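Local atomic coordinates of uncharacterized protein Ta1441 (Thermoplasma acidophilum, PDB entry 3GAA), a protein that is of unknown function but belongs to the PAC2 family and may act as a chaperone in proteasome assembly. Residues 25-30 with 88-93; 44-49 with 212-217; 52-57 with 81-86; 119-124 with 179-184. All coordinates share one frame; numbering follows the deposited sequence.

Contact 1 of 4, residues 25-30 with 88-93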
loop_
_atom_site.group_PDB
_atom_site.type_symbol
_atom_site.label_atom_id
_atom_site.label_comp_id
_atom_site.label_asym_id
_atom_site.label_seq_id
_atom_site.Cartn_x
_atom_site.Cartn_y
_atom_site.Cartn_z
ATOM N N ASN A 25 23.152 10.315 -24.450
ATOM C CA ASN A 25 22.850 10.847 -25.773
ATOM C C ASN A 25 22.329 9.744 -26.626
ATOM O O ASN A 25 23.007 9.227 -27.479
ATOM C CB ASN A 25 24.091 11.501 -26.372
ATOM C CG ASN A 25 24.670 12.584 -25.429
ATOM O OD1 ASN A 25 24.006 13.603 -25.189
ATOM N ND2 ASN A 25 25.868 12.339 -24.835
ATOM N N ASN A 26 21.122 9.329 -26.327
ATOM C CA ASN A 26 20.323 8.503 -27.246
ATOM C C ASN A 26 20.828 7.152 -27.786
ATOM O O ASN A 26 20.685 6.845 -28.968
ATOM C CB ASN A 26 19.872 9.362 -28.389
ATOM C CG ASN A 26 18.418 9.357 -28.458
ATOM O OD1 ASN A 26 17.757 9.944 -27.563
ATOM N ND2 ASN A 26 17.857 8.572 -29.408
ATOM N N PRO A 27 21.335 6.322 -26.877
ATOM C CA PRO A 27 22.314 5.307 -27.184
ATOM C C PRO A 27 21.761 4.140 -27.958
ATOM O O PRO A 27 20.561 3.886 -27.898
ATOM C CB PRO A 27 22.759 4.855 -25.798
ATOM C CG PRO A 27 21.593 5.123 -24.925
ATOM C CD PRO A 27 20.971 6.330 -25.452
ATOM N N VAL A 28 22.624 3.467 -28.710
ATOM C CA VAL A 28 22.244 2.193 -29.325
ATOM C C VAL A 28 22.721 1.097 -28.406
ATOM O O VAL A 28 23.903 1.118 -28.014
ATOM C CB VAL A 28 22.810 1.954 -30.746
ATOM C CG1 VAL A 28 24.164 2.426 -30.871
ATOM C CG2 VAL A 28 22.800 0.496 -31.018
ATOM N N VAL A 29 21.832 0.160 -28.064
ATOM C CA VAL A 29 22.157 -0.857 -27.075
ATOM C C VAL A 29 22.405 -2.232 -27.674
ATOM O O VAL A 29 21.524 -2.801 -28.300
ATOM C CB VAL A 29 21.094 -0.964 -25.986
ATOM C CG1 VAL A 29 21.536 -1.973 -24.948
ATOM C CG2 VAL A 29 20.893 0.408 -25.308
ATOM N N LEU A 30 23.593 -2.777 -27.448
ATOM C CA LEU A 30 23.939 -4.087 -27.984
ATOM C C LEU A 30 23.924 -5.116 -26.872
ATOM O O LEU A 30 24.471 -4.861 -25.816
ATOM C CB LEU A 30 25.334 -4.027 -28.610
ATOM C CG LEU A 30 25.599 -2.874 -29.597
ATOM C CD1 LEU A 30 27.121 -2.658 -29.782
ATOM C CD2 LEU A 30 24.866 -3.071 -30.942
ATOM N N THR A 88 26.647 7.040 -26.091
ATOM C CA THR A 88 25.926 6.740 -27.321
ATOM C C THR A 88 25.856 5.252 -27.673
ATOM O O THR A 88 25.144 4.883 -28.589
ATOM C CB THR A 88 26.594 7.426 -28.512
ATOM O OG1 THR A 88 28.007 7.418 -28.299
ATOM C CG2 THR A 88 26.114 8.860 -28.660
ATOM N N VAL A 89 26.576 4.389 -26.971
ATOM C CA VAL A 89 26.469 2.953 -27.216
ATOM C C VAL A 89 26.508 2.289 -25.852
ATOM O O VAL A 89 27.429 2.525 -25.061
ATOM C CB VAL A 89 27.665 2.395 -28.056
ATOM C CG1 VAL A 89 27.529 0.890 -28.246
ATOM C CG2 VAL A 89 27.831 3.115 -29.396
ATOM N N LEU A 90 25.511 1.474 -25.570
ATOM C CA LEU A 90 25.572 0.697 -24.386
ATOM C C LEU A 90 25.780 -0.753 -24.788
ATOM O O LEU A 90 25.424 -1.178 -25.908
ATOM C CB LEU A 90 24.283 0.846 -23.582
ATOM C CG LEU A 90 23.839 2.247 -23.131
ATOM C CD1 LEU A 90 22.623 2.100 -22.288
ATOM C CD2 LEU A 90 24.869 2.977 -22.347
ATOM N N VAL A 91 26.359 -1.517 -23.877
ATOM C CA VAL A 91 26.377 -2.967 -24.023
ATOM C C VAL A 91 25.823 -3.627 -22.760
ATOM O O VAL A 91 26.178 -3.271 -21.652
ATOM C CB VAL A 91 27.772 -3.547 -24.308
ATOM C CG1 VAL A 91 27.707 -5.083 -24.125
ATOM C CG2 VAL A 91 28.323 -3.045 -25.727
ATOM N N ALA A 92 24.909 -4.562 -22.958
ATOM C CA ALA A 92 24.326 -5.290 -21.883
ATOM C C ALA A 92 24.813 -6.688 -22.117
ATOM O O ALA A 92 24.655 -7.207 -23.220
ATOM C CB ALA A 92 22.824 -5.204 -21.975
ATOM N N MET A 93 25.459 -7.279 -21.119
ATOM C CA MET A 93 25.899 -8.674 -21.236
ATOM C C MET A 93 25.657 -9.455 -20.016
ATOM O O MET A 93 25.813 -8.959 -18.904
ATOM C CB MET A 93 27.382 -8.836 -21.546
ATOM C CG MET A 93 28.388 -8.332 -20.504
ATOM S SD MET A 93 30.000 -8.572 -21.316
ATOM C CE MET A 93 31.244 -7.627 -20.446
#

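Contact 2 of 4, residues 44-49 with 212-217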
loop_
_atom_site.group_PDB
_atom_site.type_symbol
_atom_site.label_atom_id
_atom_site.label_comp_id
_atom_site.label_asym_id
_atom_site.label_seq_id
_atom_site.Cartn_x
_atom_site.Cartn_y
_atom_site.Cartn_z
ATOM N N ALA A 44 29.855 -9.093 -27.136
ATOM C CA ALA A 44 29.636 -8.137 -26.041
ATOM C C ALA A 44 30.966 -7.836 -25.455
ATOM O O ALA A 44 31.374 -6.681 -25.476
ATOM C CB ALA A 44 28.735 -8.680 -24.955
ATOM N N SER A 45 31.683 -8.852 -24.987
ATOM C CA SER A 45 32.995 -8.610 -24.392
ATOM C C SER A 45 33.965 -7.925 -25.294
ATOM O O SER A 45 34.600 -6.951 -24.878
ATOM C CB SER A 45 33.619 -9.884 -23.984
ATOM O OG SER A 45 32.762 -10.404 -23.046
ATOM N N TYR A 46 34.094 -8.437 -26.511
ATOM C CA TYR A 46 34.955 -7.788 -27.466
ATOM C C TYR A 46 34.653 -6.312 -27.532
ATOM O O TYR A 46 35.550 -5.528 -27.354
ATOM C CB TYR A 46 34.795 -8.366 -28.847
ATOM C CG TYR A 46 35.723 -7.716 -29.836
ATOM C CD1 TYR A 46 35.249 -6.796 -30.745
ATOM C CD2 TYR A 46 37.087 -8.006 -29.848
ATOM C CE1 TYR A 46 36.103 -6.195 -31.667
ATOM C CE2 TYR A 46 37.937 -7.416 -30.763
ATOM C CZ TYR A 46 37.424 -6.503 -31.674
ATOM O OH TYR A 46 38.214 -5.868 -32.586
ATOM N N ILE A 47 33.399 -5.919 -27.761
ATOM C CA ILE A 47 33.177 -4.542 -28.098
ATOM C C ILE A 47 33.411 -3.672 -26.839
ATOM O O ILE A 47 33.973 -2.592 -26.919
ATOM C CB ILE A 47 31.828 -4.235 -28.947
ATOM C CG1 ILE A 47 30.845 -3.453 -28.128
ATOM C CG2 ILE A 47 31.074 -5.440 -29.625
ATOM C CD1 ILE A 47 31.176 -1.942 -28.109
ATOM N N VAL A 48 33.019 -4.177 -25.673
ATOM C CA VAL A 48 33.281 -3.528 -24.380
ATOM C C VAL A 48 34.738 -3.195 -24.285
ATOM O O VAL A 48 35.117 -2.052 -24.035
ATOM C CB VAL A 48 33.000 -4.450 -23.169
ATOM C CG1 VAL A 48 33.720 -3.950 -21.953
ATOM C CG2 VAL A 48 31.488 -4.545 -22.852
ATOM N N GLU A 49 35.583 -4.181 -24.499
ATOM C CA GLU A 49 37.007 -3.912 -24.503
ATOM C C GLU A 49 37.413 -2.958 -25.606
ATOM O O GLU A 49 38.169 -2.045 -25.354
ATOM C CB GLU A 49 37.810 -5.183 -24.636
ATOM C CG GLU A 49 39.330 -4.947 -24.369
ATOM C CD GLU A 49 40.089 -4.349 -25.580
ATOM O OE1 GLU A 49 39.596 -4.534 -26.740
ATOM O OE2 GLU A 49 41.161 -3.684 -25.383
ATOM N N LEU A 212 28.738 2.483 -35.903
ATOM C CA LEU A 212 29.672 2.475 -34.790
ATOM C C LEU A 212 30.883 2.212 -35.601
ATOM O O LEU A 212 30.711 1.774 -36.752
ATOM C CB LEU A 212 29.381 1.317 -33.867
ATOM C CG LEU A 212 27.908 1.195 -33.461
ATOM C CD1 LEU A 212 27.790 0.385 -32.166
ATOM C CD2 LEU A 212 27.277 2.576 -33.326
ATOM N N LYS A 213 32.092 2.463 -35.136
ATOM C CA LYS A 213 33.203 2.012 -35.990
ATOM C C LYS A 213 34.119 1.158 -35.189
ATOM O O LYS A 213 35.212 1.533 -34.868
ATOM C CB LYS A 213 33.881 3.194 -36.624
ATOM C CG LYS A 213 33.127 3.730 -37.861
ATOM C CD LYS A 213 32.956 5.273 -37.816
ATOM C CE LYS A 213 34.231 6.048 -37.956
ATOM N NZ LYS A 213 33.933 7.388 -38.601
ATOM N N ILE A 214 33.604 -0.000 -34.825
ATOM C CA ILE A 214 34.328 -0.937 -34.013
ATOM C C ILE A 214 35.471 -1.535 -34.878
ATOM O O ILE A 214 35.290 -1.851 -36.038
ATOM C CB ILE A 214 33.407 -2.015 -33.494
ATOM C CG1 ILE A 214 32.178 -1.401 -32.834
ATOM C CG2 ILE A 214 34.082 -2.774 -32.464
ATOM C CD1 ILE A 214 30.922 -2.289 -32.798
ATOM N N LYS A 215 36.637 -1.694 -34.270
ATOM C CA LYS A 215 37.874 -1.775 -35.000
ATOM C C LYS A 215 38.203 -3.119 -35.632
ATOM O O LYS A 215 38.798 -3.120 -36.748
ATOM C CB LYS A 215 39.092 -1.484 -34.112
ATOM C CG LYS A 215 39.453 -0.096 -33.795
ATOM C CD LYS A 215 40.644 -0.078 -32.758
ATOM C CE LYS A 215 41.100 1.400 -32.464
ATOM N NZ LYS A 215 42.052 1.570 -31.305
ATOM N N THR A 216 37.999 -4.242 -34.957
ATOM C CA THR A 216 38.600 -5.546 -35.491
ATOM C C THR A 216 40.152 -5.771 -35.552
ATOM O O THR A 216 40.602 -6.884 -35.906
ATOM C CB THR A 216 38.102 -6.005 -36.923
ATOM O OG1 THR A 216 38.919 -5.402 -37.946
ATOM C CG2 THR A 216 36.634 -5.762 -37.129
ATOM N N ASP A 217 40.959 -4.773 -35.219
ATOM C CA ASP A 217 42.376 -5.032 -34.950
ATOM C C ASP A 217 42.560 -6.082 -33.815
ATOM O O ASP A 217 41.971 -5.962 -32.715
ATOM C CB ASP A 217 43.107 -3.735 -34.629
ATOM C CG ASP A 217 43.062 -2.731 -35.795
ATOM O OD1 ASP A 217 43.901 -2.784 -36.746
ATOM O OD2 ASP A 217 42.163 -1.870 -35.750
#

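Contact 3 of 4, residues 52-57 with 81-86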
loop_
_atom_site.group_PDB
_atom_site.type_symbol
_atom_site.label_atom_id
_atom_site.label_comp_id
_atom_site.label_asym_id
_atom_site.label_seq_id
_atom_site.Cartn_x
_atom_site.Cartn_y
_atom_site.Cartn_z
ATOM N N GLY A 52 36.448 0.518 -25.277
ATOM C CA GLY A 52 37.009 1.025 -24.020
ATOM C C GLY A 52 35.892 1.559 -23.168
ATOM O O GLY A 52 35.985 2.627 -22.628
ATOM N N MET A 53 34.812 0.798 -23.099
ATOM C CA MET A 53 33.623 1.235 -22.453
ATOM C C MET A 53 33.898 1.039 -20.963
ATOM O O MET A 53 34.852 0.345 -20.590
ATOM C CB MET A 53 32.453 0.365 -22.894
ATOM C CG MET A 53 32.132 0.417 -24.364
ATOM S SD MET A 53 30.795 -0.677 -24.805
ATOM C CE MET A 53 29.456 0.479 -24.777
ATOM N N HIS A 54 33.021 1.608 -20.140
ATOM C CA HIS A 54 33.161 1.663 -18.709
ATOM C C HIS A 54 31.878 1.119 -18.090
ATOM O O HIS A 54 30.787 1.181 -18.688
ATOM C CB HIS A 54 33.462 3.128 -18.250
ATOM C CG HIS A 54 32.334 4.100 -18.472
ATOM N ND1 HIS A 54 32.294 4.967 -19.546
ATOM C CD2 HIS A 54 31.195 4.334 -17.765
ATOM C CE1 HIS A 54 31.183 5.692 -19.497
ATOM N NE2 HIS A 54 30.503 5.339 -18.419
ATOM N N GLN A 55 31.992 0.565 -16.882
ATOM C CA GLN A 55 30.812 -0.023 -16.257
ATOM C C GLN A 55 29.823 1.048 -15.769
ATOM O O GLN A 55 30.219 2.060 -15.284
ATOM C CB GLN A 55 31.211 -0.972 -15.139
ATOM C CG GLN A 55 30.218 -2.117 -15.076
ATOM C CD GLN A 55 30.302 -2.962 -13.840
ATOM O OE1 GLN A 55 31.384 -3.280 -13.341
ATOM N NE2 GLN A 55 29.142 -3.386 -13.366
ATOM N N VAL A 56 28.544 0.800 -15.887
ATOM C CA VAL A 56 27.548 1.795 -15.662
ATOM C C VAL A 56 26.365 1.285 -14.824
ATOM O O VAL A 56 25.659 2.047 -14.209
ATOM C CB VAL A 56 27.076 2.209 -17.049
ATOM C CG1 VAL A 56 25.578 2.039 -17.233
ATOM C CG2 VAL A 56 27.551 3.570 -17.369
ATOM N N ALA A 57 26.129 -0.011 -14.810
ATOM C CA ALA A 57 24.952 -0.573 -14.142
ATOM C C ALA A 57 25.113 -2.085 -13.964
ATOM O O ALA A 57 25.864 -2.732 -14.685
ATOM C CB ALA A 57 23.700 -0.260 -14.952
ATOM N N ILE A 81 26.233 -3.832 -17.432
ATOM C CA ILE A 81 25.881 -2.939 -18.503
ATOM C C ILE A 81 26.930 -1.871 -18.602
ATOM O O ILE A 81 27.278 -1.275 -17.617
ATOM C CB ILE A 81 24.501 -2.318 -18.287
ATOM C CG1 ILE A 81 23.479 -3.453 -18.056
ATOM C CG2 ILE A 81 24.145 -1.395 -19.461
ATOM C CD1 ILE A 81 22.114 -2.976 -17.878
ATOM N N TYR A 82 27.422 -1.640 -19.809
ATOM C CA TYR A 82 28.474 -0.688 -20.035
ATOM C C TYR A 82 28.043 0.396 -20.971
ATOM O O TYR A 82 27.157 0.188 -21.780
ATOM C CB TYR A 82 29.648 -1.367 -20.699
ATOM C CG TYR A 82 30.300 -2.416 -19.864
ATOM C CD1 TYR A 82 31.484 -2.126 -19.144
ATOM C CD2 TYR A 82 29.801 -3.722 -19.829
ATOM C CE1 TYR A 82 32.137 -3.099 -18.385
ATOM C CE2 TYR A 82 30.458 -4.715 -19.067
ATOM C CZ TYR A 82 31.629 -4.372 -18.361
ATOM O OH TYR A 82 32.274 -5.292 -17.601
ATOM N N ALA A 83 28.737 1.519 -20.873
ATOM C CA ALA A 83 28.572 2.686 -21.705
ATOM C C ALA A 83 29.916 3.039 -22.291
ATOM O O ALA A 83 30.950 2.889 -21.665
ATOM C CB ALA A 83 28.120 3.820 -20.877
ATOM N N ASN A 84 29.896 3.532 -23.509
ATOM C CA ASN A 84 31.038 4.231 -24.055
ATOM C C ASN A 84 31.087 5.667 -23.519
ATOM O O ASN A 84 30.303 6.100 -22.667
ATOM C CB ASN A 84 31.034 4.185 -25.594
ATOM C CG ASN A 84 30.016 5.094 -26.212
ATOM O OD1 ASN A 84 30.199 5.574 -27.310
ATOM N ND2 ASN A 84 28.938 5.333 -25.518
ATOM N N ASN A 85 32.043 6.416 -24.015
ATOM C CA ASN A 85 32.364 7.659 -23.381
ATOM C C ASN A 85 31.351 8.761 -23.631
ATOM O O ASN A 85 31.071 9.553 -22.763
ATOM C CB ASN A 85 33.730 8.103 -23.849
ATOM C CG ASN A 85 34.503 8.742 -22.752
ATOM O OD1 ASN A 85 35.490 8.178 -22.296
ATOM N ND2 ASN A 85 34.023 9.889 -22.263
ATOM N N SER A 86 30.808 8.805 -24.834
ATOM C CA SER A 86 29.769 9.757 -25.185
ATOM C C SER A 86 28.431 9.296 -24.722
ATOM O O SER A 86 27.462 9.987 -24.924
ATOM C CB SER A 86 29.730 9.852 -26.673
ATOM O OG SER A 86 30.943 9.284 -27.137
#

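Contact 4 of 4, residues 119-124 with 179-184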
loop_
_atom_site.group_PDB
_atom_site.type_symbol
_atom_site.label_atom_id
_atom_site.label_comp_id
_atom_site.label_asym_id
_atom_site.label_seq_id
_atom_site.Cartn_x
_atom_site.Cartn_y
_atom_site.Cartn_z
ATOM N N ALA A 119 17.182 4.882 -25.006
ATOM C CA ALA A 119 17.808 4.113 -26.097
ATOM C C ALA A 119 16.989 4.180 -27.384
ATOM O O ALA A 119 15.791 4.102 -27.344
ATOM C CB ALA A 119 18.028 2.709 -25.686
ATOM N N SER A 120 17.654 4.340 -28.515
ATOM C CA SER A 120 16.991 4.438 -29.808
ATOM C C SER A 120 16.754 3.052 -30.395
ATOM O O SER A 120 15.671 2.801 -30.853
ATOM C CB SER A 120 17.835 5.268 -30.762
ATOM O OG SER A 120 19.228 5.075 -30.494
ATOM N N GLU A 121 17.746 2.157 -30.362
ATOM C CA GLU A 121 17.695 0.851 -31.050
ATOM C C GLU A 121 18.418 -0.215 -30.231
ATOM O O GLU A 121 19.515 0.040 -29.745
ATOM C CB GLU A 121 18.411 0.908 -32.398
ATOM C CG GLU A 121 18.257 2.228 -33.202
ATOM C CD GLU A 121 17.603 2.036 -34.583
ATOM O OE1 GLU A 121 17.797 0.953 -35.222
ATOM O OE2 GLU A 121 16.903 2.984 -35.042
ATOM N N ILE A 122 17.848 -1.409 -30.134
ATOM C CA ILE A 122 18.453 -2.486 -29.385
ATOM C C ILE A 122 18.871 -3.565 -30.327
ATOM O O ILE A 122 18.088 -3.952 -31.118
ATOM C CB ILE A 122 17.451 -3.071 -28.403
ATOM C CG1 ILE A 122 17.004 -1.952 -27.473
ATOM C CG2 ILE A 122 18.046 -4.182 -27.575
ATOM C CD1 ILE A 122 15.793 -2.322 -26.695
ATOM N N VAL A 123 20.096 -4.049 -30.267
ATOM C CA VAL A 123 20.504 -5.081 -31.198
ATOM C C VAL A 123 20.818 -6.283 -30.378
ATOM O O VAL A 123 21.555 -6.169 -29.414
ATOM C CB VAL A 123 21.750 -4.658 -31.938
ATOM C CG1 VAL A 123 22.111 -5.672 -32.910
ATOM C CG2 VAL A 123 21.527 -3.326 -32.605
ATOM N N ILE A 124 20.267 -7.441 -30.720
ATOM C CA ILE A 124 20.622 -8.673 -29.980
ATOM C C ILE A 124 21.568 -9.550 -30.791
ATOM O O ILE A 124 21.283 -9.896 -31.961
ATOM C CB ILE A 124 19.430 -9.482 -29.580
ATOM C CG1 ILE A 124 18.556 -8.657 -28.645
ATOM C CG2 ILE A 124 19.895 -10.703 -28.879
ATOM C CD1 ILE A 124 17.083 -8.771 -28.970
ATOM N N LYS A 179 7.429 0.304 -28.803
ATOM C CA LYS A 179 7.849 1.008 -30.025
ATOM C C LYS A 179 9.271 1.549 -30.061
ATOM O O LYS A 179 9.500 2.642 -30.501
ATOM C CB LYS A 179 6.846 2.095 -30.381
ATOM C CG LYS A 179 5.583 1.532 -31.020
ATOM C CD LYS A 179 5.031 2.470 -32.145
ATOM C CE LYS A 179 5.835 2.328 -33.477
ATOM N NZ LYS A 179 5.573 1.014 -34.219
ATOM N N ILE A 180 10.225 0.777 -29.581
ATOM C CA ILE A 180 11.649 1.033 -29.830
ATOM C C ILE A 180 12.111 0.023 -30.880
ATOM O O ILE A 180 11.618 -1.103 -30.882
ATOM C CB ILE A 180 12.487 0.739 -28.610
ATOM C CG1 ILE A 180 11.973 1.527 -27.408
ATOM C CG2 ILE A 180 13.945 1.020 -28.932
ATOM C CD1 ILE A 180 12.729 1.245 -26.148
ATOM N N THR A 181 13.046 0.401 -31.743
ATOM C CA THR A 181 13.489 -0.467 -32.832
ATOM C C THR A 181 14.357 -1.514 -32.233
ATOM O O THR A 181 15.313 -1.157 -31.566
ATOM C CB THR A 181 14.353 0.272 -33.873
ATOM O OG1 THR A 181 13.575 1.321 -34.435
ATOM C CG2 THR A 181 14.796 -0.698 -34.981
ATOM N N GLY A 182 14.008 -2.780 -32.449
ATOM C CA GLY A 182 14.781 -3.914 -31.959
ATOM C C GLY A 182 15.106 -4.850 -33.123
ATOM O O GLY A 182 14.206 -5.164 -33.892
ATOM N N LEU A 183 16.376 -5.209 -33.327
ATOM C CA LEU A 183 16.682 -6.293 -34.225
ATOM C C LEU A 183 17.632 -7.199 -33.602
ATOM O O LEU A 183 18.135 -6.917 -32.548
ATOM C CB LEU A 183 17.191 -5.872 -35.597
ATOM C CG LEU A 183 18.332 -4.918 -35.753
ATOM C CD1 LEU A 183 17.824 -3.510 -35.365
ATOM C CD2 LEU A 183 19.463 -5.408 -34.914
ATOM N N SER A 184 17.820 -8.330 -34.249
ATOM C CA SER A 184 18.808 -9.281 -33.861
ATOM C C SER A 184 19.685 -9.671 -35.076
ATOM O O SER A 184 19.185 -9.735 -36.179
ATOM C CB SER A 184 18.118 -10.493 -33.256
ATOM O OG SER A 184 19.008 -11.585 -33.346
#

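Contact 1 of 4, residues 25-30 with 88-93
Val29 and Leu90 each set a branch beside the backbone N, and the branches meet. In Val29, CG1 lies anti to N (chi1 -176°), which leaves CG2 beside it. In Leu90, CG stands anti to the carbonyl carbon (chi1 -58°). A parallel bridge pairs the two residues in the central part of a mixed beta sheet, where strand 28-32 runs beside strand 89-94. Val29 CG2 lies 3.8 Å from Leu90 CB, the two side chains set at a slant to each other. On the same face, Pro27 lies alongside Leu90, and its CB is 3.9 Å from Leu90 CG. Helix 103-117 covers this face, with Trp113 and Val117 against Leu90 and Ile114 against Val29.

The other face carries Val28, Val89, Leu30 and Val91. Val28 and Val89 point the same way, with CG1 of Val28 and CG2 of Val89 4.0 Å apart. Leu30 reaches over to Val89, its CD1 3.9 Å from Val89 CG1. Helix 39-51 covers Val91 on this side, and Leu212 touches Leu30.

Between the faces the backbones exchange regular parallel bonds. Val28 N donates to Thr88 O, Leu90 N to Val28 O and Leu30 N to Leu90 O. The last bond of the series runs from Ala92 N to Leu30 O, 2.9 Å long.

Contact 2 of 4, residues 44-49 with 212-217
The contact packs helix 39-51 against the connection between helices 196-210 and 219-243, just where the predicted coiled coil begins. Tyr46 and Ile214 touch here, with Ile47 and Thr216 beside them. All of it lies within the PAC2 family region.

Tyr46 puts its ring outward from the helix by placing CG anti to the backbone N (chi1 -178°). The ring then reaches across to the loop. Its CE1 is 4.1 Å from CG2 of Ile214, and the methyl comes at the ring obliquely. The two side chains run past one another, pointing in opposing directions. Ile214 presents CG2 from one branch and CD1 from the other. CD1 approaches Ile47 CB at 4.4 Å, one residue further along the helix. Ile203 of helix 196-210 touches both Ile47 and Ile214, so three isoleucines meet between the two helices and the loop.

The far end of the tyrosine is polar. Its OH comes within 2.9 Å of Thr216 N, which lies near the ring plane at the edge. Leu219 and Gln222 of helix 219-243 also touch this tyrosine, so its side chain meets both the loop and the helix that follows it.

The loop has polar contacts of its own. Ile214 N donates to Asn207 OD1. Thr216 takes a left-handed backbone conformation. Its OG1 turns back to Lys215 O at 2.6 Å, in the plane of that carbonyl and on a lone pair.

Contact 3 of 4, residues 52-57 with 81-86
Residues 54-57 and 81-83 form an antiparallel strand pair broken by a classic beta bulge, in which Val56 and Ala57 both face Ile81. His54 and Ala83 exchange two backbone bonds. At the bulge, Ile81 O accepts from two donors: Val56 N at 3.0 Å and Ala57 N at 3.3 Å. Ile81 N returns a bond to Ala57 O. Just before the strand, Gly52 is the C-prime residue of a Schellman motif that ends helix 39-51, and Met53 N bonds back to Val48 O.

On the face with Ala57, Ile81 and Ala83, Val56 CG2 lies 3.6 Å from Ala83 CB, and Ala57 CB is 4.0 Å from Ile81 CB. Trp113 of helix 103-117 covers Val56, Ala57 and Ile81. Away from this group, Tyr82 turns one face to Gln55. Gln55 CG sits 3.9 Å above the ring plane, toward the rim. The amide and ring planes are 47° apart. Met53 CB meets Tyr82 CB at 4.0 Å, and Met53 also packs on Val89 and Val91 of strand 89-94.

The sheet does not stop here. Ala57 pairs antiparallel with a strand of a neighbouring subunit, and its side chain packs on Val7 of that chain.

His54 places CG between its backbone N and carbonyl carbon (chi1 67°). This swings the imidazole over Ala83, whose O lies above one ring face, 3.2 Å from the plane and offset toward the rim.

Contact 4 of 4, residues 119-124 with 179-184
Backbone hydrogen bonds join Glu121-Ile124 to Thr181-Ser184 as a parallel strand pair in the mixed sheet. Ile122 is held through both its N-H and its C=O: N donates to Thr181 O at 2.9 Å, and O accepts from Leu183 N at 3.1 Å. Ile124 N then bonds to Leu183 O. One side chain joins in. Ser184 sets OG anti to the backbone N (chi1 158°) and donates to Ile124 O at 3.2 Å, from above the carbonyl plane.

Weaker CA-H...O contacts lie between these bonds. Gly182 CA, for example, points at Ile122 O from 3.4 Å.

Apolar contacts occupy both faces. Leu183 runs alongside Val123, its CD2 against both methyls of Val123, 3.7 Å from CG2. On the other face, Ile122 CD1 and Ile180 CG2 are 4.4 Å apart.

Glu121 and Thr181 stand side by side, pointing the same way, and meet through carboxylate and methyl: Glu121 OE1 is 3.4 Å from Thr181 CG2. OE1 finds its polar partners elsewhere, in a salt bridge to Lys147 and a hydrogen bond with Tyr210 OH.

Strand 28-32 borders residues 121-124 on the far side from residues 181-184. Helix 166-178 packs on Ile122 and Ile124, and helix 103-117 on Ile122 and Ile180. Tyr210 of helix 196-210 touches Val123 and Leu183 on the other face.

From the N terminus, contact 1 opens first, at 25-30, and closes its loop at 88-93. Contact 3 opens and closes within it, joining 52-57 to 81-86 next to strand 89-94. Contact 2 starts within the loop of contact 1 but ends far beyond it, at 212-217, so the two cross. Contact 2 also encloses contact 3 and contact 4. Contact 4 joins 119-124 to 179-184 and opens after contacts 1 and 3 have closed. Contacts 3, 1 and 4 follow one another across the same sheet. Contact 2 lies against that sheet, where Ile47 meets Val91, and brings the late loop onto helix 39-51. The centres of contacts 3 and 4 are about 18 Å apart.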